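Long-range contact in rhamnosidase B (Bacillus sp., PDB 2OKX), which hydrolyses the glycosidic bonds of terminal alpha-L-rhamnose residues, as a glycoside hydrolase of family 78: residues D579-V590 with H862-G873. Residues are numbered along the deposited sequence; the frame is centred on the assembly and turned at random.
Sequences DSRNEALVNYYV and HAWSAAPGYFLG
Val586 and Tyr870 mark the closest backbone passage, their CA atoms 4.6 Å apart, where helix 579-590 crosses the short helix 868-873 at 51°, with axes 7.9 Å apart. The lack of a side chain at Gly869 fits this close approach, because a CB there would run into Val586 CG1. Val586 lays CG1 near Gly869 CA and sets CG2 3.5 Å from Ala866 O. With CG1 anti to the backbone N, both methyls also reach Ala866 CB.

One turn on, the rings of Tyr589 and Tyr870 form an offset edge-to-face pair. The edge of Tyr870 points at the face of Tyr589, with planes at 80° and centroids 5.1 Å apart. Leu585 CB adds an apolar contact to Tyr870 CD1. Tyr589 CE2 lies 3.8 Å from Gly873 C, and its OH is hydrogen-bonded to Val879 O. Replacing Tyr589 by an alanine is likely to leave the edge of Tyr870 without its aromatic partner and Val879 O without the hydroxyl bonded to it.

The other end of the contact is polar. Asp579 OD1 sits 3.0 Å above the plane of the Trp864 ring, toward its rim, and the carboxylate is turned 19° from that plane. A water 2.8 Å from Asp579 OD1, to which it probably donates, accepts from Trp864 N at 2.9 Å. Trp864 NE1 bonds to Glu841 O, and its ring stacks on Phe802.

No direct hydrogen bond joins the two segments. Apolar and aromatic packing joins the helices inside the alpha-barrel domain, while a water links the polar end. Asp579 OD1 also bonds a glycerol, probably from the crystallisation liquor, consistent with a pocket that accepts hydroxyl groups beside the Trp864 ring.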
# COMPACT_ATOMS: atom_id res chain seq x y z
N ASP A 579 10.41 3.65 -3.22
CA ASP A 579 10.23 3.91 -1.80
C ASP A 579 11.17 3.05 -0.95
O ASP A 579 11.75 3.52 0.03
CB ASP A 579 8.79 3.60 -1.36
CG ASP A 579 7.75 4.35 -2.17
OD1 ASP A 579 6.77 4.84 -1.56
OD2 ASP A 579 7.89 4.45 -3.40
N SER A 580 11.31 1.78 -1.34
CA SER A 580 12.13 0.83 -0.59
C SER A 580 13.59 1.22 -0.36
O SER A 580 14.19 0.77 0.62
CB SER A 580 12.07 -0.55 -1.25
OG SER A 580 12.87 -0.59 -2.42
N ARG A 581 14.18 2.01 -1.25
CA ARG A 581 15.57 2.41 -1.06
C ARG A 581 15.71 3.20 0.24
O ARG A 581 16.57 2.90 1.07
CB ARG A 581 16.07 3.24 -2.24
CG ARG A 581 17.54 3.66 -2.13
CD ARG A 581 17.70 5.03 -1.47
NE ARG A 581 19.10 5.35 -1.22
CZ ARG A 581 19.55 6.56 -0.89
NH1 ARG A 581 20.84 6.77 -0.68
NH2 ARG A 581 18.70 7.57 -0.76
N ASN A 582 14.86 4.21 0.42
CA ASN A 582 14.91 5.02 1.63
C ASN A 582 14.45 4.21 2.83
O ASN A 582 15.04 4.28 3.91
CB ASN A 582 14.03 6.26 1.48
CG ASN A 582 14.60 7.29 0.52
OD1 ASN A 582 15.68 7.10 -0.04
ND2 ASN A 582 13.88 8.38 0.33
N GLU A 583 13.39 3.43 2.65
CA GLU A 583 12.86 2.62 3.73
C GLU A 583 13.90 1.64 4.26
O GLU A 583 13.96 1.39 5.46
CB GLU A 583 11.60 1.87 3.27
CG GLU A 583 10.47 2.80 2.84
CD GLU A 583 9.28 2.04 2.27
OE1 GLU A 583 9.47 1.26 1.32
OE2 GLU A 583 8.15 2.24 2.77
N ALA A 584 14.73 1.09 3.38
CA ALA A 584 15.75 0.14 3.81
C ALA A 584 16.77 0.83 4.71
O ALA A 584 17.15 0.30 5.75
CB ALA A 584 16.46 -0.48 2.59
N LEU A 585 17.23 2.01 4.30
CA LEU A 585 18.22 2.75 5.09
C LEU A 585 17.68 3.12 6.47
O LEU A 585 18.40 3.00 7.47
CB LEU A 585 18.65 4.01 4.35
CG LEU A 585 19.45 3.80 3.07
CD1 LEU A 585 19.68 5.14 2.38
CD2 LEU A 585 20.78 3.13 3.39
N VAL A 586 16.44 3.59 6.53
CA VAL A 586 15.87 3.95 7.83
C VAL A 586 15.81 2.68 8.68
O VAL A 586 16.16 2.69 9.86
CB VAL A 586 14.45 4.52 7.68
CG1 VAL A 586 13.86 4.82 9.04
CG2 VAL A 586 14.51 5.79 6.84
N ASN A 587 15.38 1.59 8.06
CA ASN A 587 15.29 0.30 8.73
C ASN A 587 16.63 -0.11 9.35
O ASN A 587 16.68 -0.61 10.47
CB ASN A 587 14.83 -0.76 7.73
CG ASN A 587 15.33 -2.15 8.09
OD1 ASN A 587 14.95 -2.72 9.11
ND2 ASN A 587 16.19 -2.70 7.23
N TYR A 588 17.72 0.10 8.61
CA TYR A 588 19.04 -0.27 9.11
C TYR A 588 19.34 0.43 10.43
O TYR A 588 19.94 -0.15 11.34
CB TYR A 588 20.14 0.10 8.09
CG TYR A 588 20.11 -0.68 6.79
CD1 TYR A 588 20.54 -0.09 5.61
CD2 TYR A 588 19.64 -1.99 6.75
CE1 TYR A 588 20.51 -0.79 4.40
CE2 TYR A 588 19.61 -2.71 5.54
CZ TYR A 588 20.04 -2.09 4.38
OH TYR A 588 19.98 -2.76 3.17
N TYR A 589 18.93 1.68 10.54
CA TYR A 589 19.20 2.43 11.77
C TYR A 589 18.21 2.24 12.90
O TYR A 589 18.60 2.28 14.07
CB TYR A 589 19.35 3.92 11.46
CG TYR A 589 20.75 4.29 11.01
CD1 TYR A 589 21.25 3.86 9.78
CD2 TYR A 589 21.59 5.05 11.83
CE1 TYR A 589 22.56 4.17 9.38
CE2 TYR A 589 22.90 5.37 11.44
CZ TYR A 589 23.37 4.92 10.21
OH TYR A 589 24.65 5.23 9.82
N VAL A 590 16.94 2.01 12.59
CA VAL A 590 15.95 1.85 13.66
C VAL A 590 15.60 0.41 14.05
O VAL A 590 15.21 0.17 15.19
CB VAL A 590 14.64 2.60 13.32
CG1 VAL A 590 14.96 4.04 12.93
CG2 VAL A 590 13.89 1.90 12.22
N HIS A 862 3.74 7.09 4.96
CA HIS A 862 4.59 6.65 3.84
C HIS A 862 6.02 6.59 4.36
O HIS A 862 6.63 7.63 4.61
CB HIS A 862 4.52 7.64 2.68
CG HIS A 862 3.68 7.18 1.52
ND1 HIS A 862 4.20 6.97 0.26
CD2 HIS A 862 2.36 6.88 1.44
CE1 HIS A 862 3.23 6.57 -0.55
NE2 HIS A 862 2.11 6.51 0.14
N ALA A 863 6.55 5.39 4.53
CA ALA A 863 7.90 5.24 5.06
C ALA A 863 8.97 5.86 4.17
O ALA A 863 10.11 6.04 4.60
CB ALA A 863 8.22 3.76 5.31
N TRP A 864 8.63 6.20 2.93
CA TRP A 864 9.64 6.82 2.07
C TRP A 864 9.91 8.23 2.59
O TRP A 864 10.85 8.90 2.16
CB TRP A 864 9.19 6.80 0.59
CG TRP A 864 8.20 7.85 0.14
CD1 TRP A 864 7.45 8.69 0.91
CD2 TRP A 864 7.87 8.16 -1.22
NE1 TRP A 864 6.68 9.51 0.12
CE2 TRP A 864 6.91 9.20 -1.20
CE3 TRP A 864 8.29 7.66 -2.47
CZ2 TRP A 864 6.37 9.76 -2.36
CZ3 TRP A 864 7.75 8.21 -3.63
CH2 TRP A 864 6.80 9.25 -3.57
N SER A 865 9.09 8.65 3.55
CA SER A 865 9.18 9.98 4.17
C SER A 865 9.81 9.93 5.57
O SER A 865 9.84 10.95 6.26
CB SER A 865 7.78 10.59 4.32
OG SER A 865 7.16 10.82 3.06
N ALA A 866 10.31 8.77 5.99
CA ALA A 866 10.88 8.64 7.34
C ALA A 866 12.35 9.05 7.51
O ALA A 866 13.04 8.56 8.40
CB ALA A 866 10.69 7.20 7.84
N ALA A 867 12.81 9.97 6.66
CA ALA A 867 14.19 10.45 6.70
C ALA A 867 14.84 10.65 8.08
O ALA A 867 15.97 10.20 8.31
CB ALA A 867 14.32 11.74 5.89
N PRO A 868 14.15 11.33 9.02
CA PRO A 868 14.75 11.55 10.34
C PRO A 868 15.26 10.27 11.01
O PRO A 868 16.24 10.30 11.76
CB PRO A 868 13.63 12.22 11.13
CG PRO A 868 12.88 12.98 10.05
CD PRO A 868 12.81 11.96 8.95
N GLY A 869 14.58 9.15 10.75
CA GLY A 869 14.98 7.89 11.34
C GLY A 869 16.37 7.46 10.92
O GLY A 869 17.02 6.64 11.58
N TYR A 870 16.84 8.01 9.80
CA TYR A 870 18.17 7.69 9.29
C TYR A 870 19.17 8.81 9.60
O TYR A 870 20.24 8.55 10.13
CB TYR A 870 18.11 7.47 7.78
CG TYR A 870 19.47 7.38 7.10
CD1 TYR A 870 20.26 6.24 7.21
CD2 TYR A 870 19.95 8.44 6.34
CE1 TYR A 870 21.51 6.15 6.57
CE2 TYR A 870 21.19 8.37 5.70
CZ TYR A 870 21.96 7.22 5.82
OH TYR A 870 23.17 7.16 5.16
N PHE A 871 18.81 10.05 9.27
CA PHE A 871 19.73 11.16 9.47
C PHE A 871 20.09 11.56 10.89
O PHE A 871 21.21 12.00 11.13
CB PHE A 871 19.25 12.40 8.69
CG PHE A 871 19.28 12.22 7.20
CD1 PHE A 871 18.15 11.80 6.52
CD2 PHE A 871 20.47 12.38 6.50
CE1 PHE A 871 18.19 11.53 5.16
CE2 PHE A 871 20.53 12.12 5.13
CZ PHE A 871 19.39 11.69 4.46
N LEU A 872 19.17 11.40 11.83
CA LEU A 872 19.47 11.77 13.21
C LEU A 872 20.57 10.86 13.76
O LEU A 872 21.50 11.33 14.42
CB LEU A 872 18.22 11.71 14.09
CG LEU A 872 17.15 12.76 13.71
CD1 LEU A 872 15.91 12.62 14.60
CD2 LEU A 872 17.75 14.16 13.84
N GLY A 873 20.48 9.57 13.48
CA GLY A 873 21.50 8.65 13.96
C GLY A 873 22.80 8.73 13.17
O GLY A 873 23.88 8.58 13.72
O HOH W 1 6.64 4.98 1.28